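Side-chain contact in naphthalene dioxygenase large subunit (Rhodococcus sp., PDB 2B1X), which forms the large subunit of a Rieske-type dioxygenase, carrying a two-iron, two-sulfur cluster and a separate iron ion: residues E32-D35 / V36-R40. Sequence-based numbering, arbitrary orientation.
Sequences EVHD and VERER
Val-36 N to Glu-32 O (2.9 Å) and Glu-37 N to Val-33 O (2.9 Å) are nearly straight i to i+4 bonds, and Arg-38 N to His-34 O, more bent at the hydrogen than the other two, continues the series; residues 32-35 and 36-40 are therefore successive turns of one alpha-helix. On one flank Asp-35 and Arg-38, three residues apart, run side by side. Arg-38 NH1 reaches Asp-35 OD1 at 2.8 Å in a salt bridge that lies in the guanidinium plane but meets the carboxylate on its anti side, 26° out of plane. The bend at chi3 (-72°) turns the arginine back toward the aspartate. Two waters brace the pair, one linking Asp-35 OD1 to Arg-38 NH2, the other Asp-35 O to NH1, while Arg-38 NE has a second acidic partner in Glu-68. This is i to i+3 pairing on helix 31-40, which packs against helices 4-16 and 422-436 through Val-33 and Val-36. Arg-38 NH2 also approaches the edge of the His-34 ring, 3.7 Å from CD2, with the two planes 82° apart. Glu-37 joins His-34 through water: one molecule, 2.7 Å from both His-34 ND1 and Glu-37 OE1, lies at the ring edge, and another over the ring face donates to His-34 O and OE1. The buried Glu-37 carboxylate is further held by Trp-203, Trp-431 and Lys-204, a setting that probably favours its charged form.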
loop_
_atom_site.group_PDB
_atom_site.type_symbol
_atom_site.label_atom_id
_atom_site.label_comp_id
_atom_site.label_asym_id
_atom_site.label_seq_id
_atom_site.Cartn_x
_atom_site.Cartn_y
_atom_site.Cartn_z
ATOM N N GLU A 32 12.888 15.340 -1.312
ATOM C CA GLU A 32 14.278 15.752 -1.575
ATOM C C GLU A 32 15.012 15.946 -0.241
ATOM O O GLU A 32 16.165 15.544 -0.095
ATOM C CB GLU A 32 14.390 17.027 -2.429
ATOM C CG GLU A 32 15.819 17.239 -2.959
ATOM C CD GLU A 32 16.150 18.655 -3.451
ATOM O OE1 GLU A 32 15.245 19.523 -3.497
ATOM O OE2 GLU A 32 17.342 18.884 -3.811
ATOM N N VAL A 33 14.316 16.522 0.733
ATOM C CA VAL A 33 14.900 16.714 2.046
ATOM C C VAL A 33 15.260 15.329 2.566
ATOM O O VAL A 33 16.390 15.100 3.012
ATOM C CB VAL A 33 13.936 17.450 2.987
ATOM C CG1 VAL A 33 14.415 17.358 4.423
ATOM C CG2 VAL A 33 13.808 18.946 2.588
ATOM N N HIS A 34 14.310 14.395 2.522
ATOM C CA HIS A 34 14.598 13.050 3.019
ATOM C C HIS A 34 15.816 12.419 2.334
ATOM O O HIS A 34 16.682 11.861 2.999
ATOM C CB HIS A 34 13.378 12.109 2.898
ATOM C CG HIS A 34 13.517 10.873 3.717
ATOM N ND1 HIS A 34 13.314 10.862 5.086
ATOM C CD2 HIS A 34 13.872 9.608 3.376
ATOM C CE1 HIS A 34 13.527 9.640 5.547
ATOM N NE2 HIS A 34 13.878 8.862 4.537
ATOM N N ASP A 35 15.903 12.547 1.003
ATOM C CA ASP A 35 16.984 11.890 0.267
ATOM C C ASP A 35 18.350 12.492 0.585
ATOM O O ASP A 35 19.323 11.758 0.777
ATOM C CB ASP A 35 16.756 11.950 -1.252
ATOM C CG ASP A 35 15.687 10.988 -1.724
ATOM O OD1 ASP A 35 15.448 9.957 -1.042
ATOM O OD2 ASP A 35 15.067 11.167 -2.822
ATOM N N VAL A 36 18.416 13.818 0.642
ATOM C CA VAL A 36 19.660 14.512 0.985
ATOM C C VAL A 36 20.070 14.197 2.436
ATOM O O VAL A 36 21.235 13.837 2.715
ATOM C CB VAL A 36 19.525 16.029 0.732
ATOM C CG1 VAL A 36 20.729 16.777 1.297
ATOM C CG2 VAL A 36 19.393 16.262 -0.770
ATOM N N GLU A 37 19.094 14.254 3.331
ATOM C CA GLU A 37 19.295 13.944 4.753
ATOM C C GLU A 37 19.844 12.529 4.998
ATOM O O GLU A 37 20.681 12.307 5.880
ATOM C CB GLU A 37 17.970 14.116 5.457
ATOM C CG GLU A 37 17.939 13.895 6.960
ATOM C CD GLU A 37 16.499 13.897 7.460
ATOM O OE1 GLU A 37 15.761 12.890 7.195
ATOM O OE2 GLU A 37 16.087 14.926 8.076
ATOM N N ARG A 38 19.385 11.575 4.221
ATOM C CA ARG A 38 19.865 10.201 4.341
ATOM C C ARG A 38 21.381 10.157 4.212
ATOM O O ARG A 38 22.044 9.484 4.977
ATOM C CB ARG A 38 19.218 9.309 3.252
ATOM C CG ARG A 38 19.732 7.883 3.197
ATOM C CD ARG A 38 19.197 7.062 1.994
ATOM N NE ARG A 38 17.770 6.700 2.123
ATOM C CZ ARG A 38 16.775 7.239 1.407
ATOM N NH1 ARG A 38 17.011 8.170 0.500
ATOM N NH2 ARG A 38 15.518 6.811 1.592
ATOM N N GLU A 39 21.929 10.861 3.227
ATOM C CA GLU A 39 23.375 10.904 3.091
ATOM C C GLU A 39 24.022 11.868 4.109
ATOM O O GLU A 39 24.993 11.516 4.808
ATOM C CB GLU A 39 23.728 11.334 1.674
ATOM C CG GLU A 39 25.226 11.384 1.391
ATOM C CD GLU A 39 25.538 12.098 0.089
ATOM O OE1 GLU A 39 25.267 11.506 -0.984
ATOM O OE2 GLU A 39 26.041 13.253 0.144
ATOM N N ARG A 40 23.500 13.089 4.182
ATOM C CA ARG A 40 24.206 14.151 4.872
ATOM C C ARG A 40 24.072 14.075 6.372
ATOM O O ARG A 40 25.007 14.467 7.078
ATOM C CB ARG A 40 23.821 15.519 4.335
ATOM C CG ARG A 40 24.290 15.650 2.918
ATOM C CD ARG A 40 24.672 16.997 2.478
ATOM N NE ARG A 40 25.151 16.947 1.094
ATOM C CZ ARG A 40 25.356 18.007 0.322
ATOM N NH1 ARG A 40 25.124 19.244 0.790
ATOM N NH2 ARG A 40 25.802 17.808 -0.917
HETATM O O HOH W 1 16.638 10.793 5.820
HETATM O O HOH W 2 13.148 13.231 6.437
HETATM O O HOH W 3 19.701 9.361 -0.585
HETATM O O HOH W 4 13.775 7.943 -0.370
#